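Local coordinates for protein chymotrypsin-like serine protease (Equine arteritis virus, PDB 1MBM) that probably cleaves the viral replicase polyprotein as a chymotrypsin-like serine endopeptidase of the arterivirus nsp4 type, at residues Thr30-Val35 / Asn57-Glu62. Sequence-based numbering, arbitrary orientation.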
loop_
_atom_site.group_PDB
_atom_site.type_symbol
_atom_site.label_atom_id
_atom_site.label_comp_id
_atom_site.label_asym_id
_atom_site.label_seq_id
_atom_site.Cartn_x
_atom_site.Cartn_y
_atom_site.Cartn_z
ATOM N N THR A 30 4.566 -8.281 3.418
ATOM C CA THR A 30 4.560 -8.331 1.956
ATOM C C THR A 30 3.226 -8.951 1.536
ATOM O O THR A 30 2.326 -9.124 2.378
ATOM C CB THR A 30 5.797 -9.128 1.389
ATOM O OG1 THR A 30 5.875 -9.001 -0.038
ATOM C CG2 THR A 30 5.661 -10.649 1.617
ATOM N N ALA A 31 3.081 -9.243 0.245
ATOM C CA ALA A 31 1.854 -9.837 -0.284
ATOM C C ALA A 31 1.978 -11.358 -0.381
ATOM O O ALA A 31 3.018 -11.878 -0.780
ATOM C CB ALA A 31 1.520 -9.251 -1.649
ATOM N N SER A 32 0.905 -12.064 -0.043
ATOM C CA SER A 32 0.910 -13.530 -0.092
ATOM C C SER A 32 1.221 -14.100 -1.483
ATOM O O SER A 32 1.939 -15.088 -1.603
ATOM C CB SER A 32 -0.422 -14.083 0.412
ATOM O OG SER A 32 -0.713 -13.564 1.699
ATOM N N HIS A 33 0.692 -13.483 -2.534
ATOM C CA HIS A 33 0.921 -14.019 -3.875
ATOM C C HIS A 33 2.376 -13.821 -4.339
ATOM O O HIS A 33 2.838 -14.500 -5.246
ATOM C CB HIS A 33 -0.082 -13.459 -4.886
ATOM C CG HIS A 33 0.182 -12.043 -5.287
ATOM N ND1 HIS A 33 -0.262 -10.967 -4.547
ATOM C CD2 HIS A 33 0.826 -11.524 -6.359
ATOM C CE1 HIS A 33 0.110 -9.847 -5.140
ATOM N NE2 HIS A 33 0.774 -10.157 -6.240
ATOM N N VAL A 34 3.086 -12.885 -3.715
ATOM C CA VAL A 34 4.509 -12.708 -3.970
ATOM C C VAL A 34 5.267 -13.873 -3.319
ATOM O O VAL A 34 6.199 -14.442 -3.906
ATOM C CB VAL A 34 5.008 -11.363 -3.413
ATOM C CG1 VAL A 34 6.536 -11.335 -3.324
ATOM C CG2 VAL A 34 4.490 -10.215 -4.278
ATOM N N VAL A 35 4.847 -14.229 -2.105
ATOM C CA VAL A 35 5.427 -15.354 -1.366
ATOM C C VAL A 35 5.182 -16.680 -2.089
ATOM O O VAL A 35 6.122 -17.388 -2.457
ATOM C CB VAL A 35 4.845 -15.426 0.073
ATOM C CG1 VAL A 35 5.344 -16.649 0.789
ATOM C CG2 VAL A 35 5.222 -14.178 0.859
ATOM N N ASN A 57 -3.129 -13.954 5.666
ATOM C CA ASN A 57 -4.549 -13.683 5.801
ATOM C C ASN A 57 -4.971 -13.056 4.475
ATOM O O ASN A 57 -4.770 -11.860 4.240
ATOM C CB ASN A 57 -4.839 -12.751 6.979
ATOM C CG ASN A 57 -6.315 -12.721 7.330
ATOM O OD1 ASN A 57 -7.158 -13.087 6.511
ATOM N ND2 ASN A 57 -6.637 -12.301 8.548
ATOM N N GLY A 58 -5.562 -13.860 3.597
ATOM C CA GLY A 58 -5.818 -13.387 2.249
ATOM C C GLY A 58 -4.465 -13.044 1.656
ATOM O O GLY A 58 -3.495 -13.779 1.865
ATOM N N ASP A 59 -4.372 -11.911 0.961
ATOM C CA ASP A 59 -3.107 -11.512 0.329
ATOM C C ASP A 59 -2.151 -10.760 1.273
ATOM O O ASP A 59 -1.094 -10.313 0.845
ATOM C CB ASP A 59 -3.374 -10.689 -0.940
ATOM C CG ASP A 59 -2.163 -10.604 -1.869
ATOM O OD1 ASP A 59 -1.504 -11.643 -2.150
ATOM O OD2 ASP A 59 -1.810 -9.527 -2.383
ATOM N N PHE A 60 -2.530 -10.601 2.541
ATOM C CA PHE A 60 -1.655 -9.963 3.540
ATOM C C PHE A 60 -0.724 -11.012 4.149
ATOM O O PHE A 60 -1.201 -11.979 4.731
ATOM C CB PHE A 60 -2.487 -9.331 4.672
ATOM C CG PHE A 60 -1.663 -8.524 5.651
ATOM C CD1 PHE A 60 -1.063 -9.132 6.748
ATOM C CD2 PHE A 60 -1.481 -7.157 5.461
ATOM C CE1 PHE A 60 -0.303 -8.391 7.657
ATOM C CE2 PHE A 60 -0.721 -6.416 6.356
ATOM C CZ PHE A 60 -0.134 -7.034 7.456
ATOM N N ALA A 61 0.589 -10.823 4.018
ATOM C CA ALA A 61 1.566 -11.796 4.525
ATOM C C ALA A 61 2.529 -11.194 5.546
ATOM O O ALA A 61 3.136 -10.161 5.305
ATOM C CB ALA A 61 2.350 -12.411 3.369
ATOM N N GLU A 62 2.684 -11.856 6.683
ATOM C CA GLU A 62 3.552 -11.347 7.737
ATOM C C GLU A 62 4.528 -12.402 8.240
ATOM O O GLU A 62 4.122 -13.524 8.579
ATOM C CB GLU A 62 2.694 -10.845 8.915
ATOM C CG GLU A 62 3.459 -10.590 10.208
ATOM C CD GLU A 62 2.526 -10.208 11.357
ATOM O OE1 GLU A 62 1.824 -9.194 11.245
ATOM O OE2 GLU A 62 2.482 -10.930 12.363
#
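His33 lays the ND1 edge of its imidazole against the carboxylate of Asp59, the two planes 24° apart, in what is consistent with the His-Asp half of a chymotrypsin-type catalytic triad. The histidine sits on the short helix 32-35 that follows strand 25-31 of the six-stranded antiparallel barrel; the aspartate lies in the type II' turn from Asn57 to Phe60 that leads into strand 60-65. His33 ND1 reaches Asp59 OD1 at 2.8 Å with an N-H...O angle of 162°, and OD1 lies almost in the ring plane. A weak second bond runs from ND1 to Asp59 OD2. Asp59 OD1 also accepts the backbone N-H of His33 at 2.9 Å, almost in line with the C-O bond, so main chain and ring of one residue grip the same oxygen and limit how the carboxylate can turn. Thr129 OG1 holds OD2, while His33 NE2 makes a weak hydrogen bond to Ser114 OG, completing the probable triad. In His33, chi1 of 75° tucks CG between the two backbone branches, which brings ND1 to the aspartate.

Beside this pair, Thr30 and Ala61 form an antiparallel hydrogen-bonded pair, joined by two backbone hydrogen bonds, pairing the end of strand 25-31 with the start of strand 60-65, next to the helix that carries His33 and the turn that carries Asp59. Small Ala61 suits the interior here: its CB touches Thr30 CG2 and, at 4.2 Å, Val35 CG2. Glycine suits position 58, where the backbone takes a positive phi in the tight turn. Ser32 ties the helix start to that turn: its N-H bonds to Asp59 O from above the carbonyl plane, and its short hydroxyl side chain places Ser32 OG 2.8 Å from Gly58 O, in the carbonyl plane and on a lone pair.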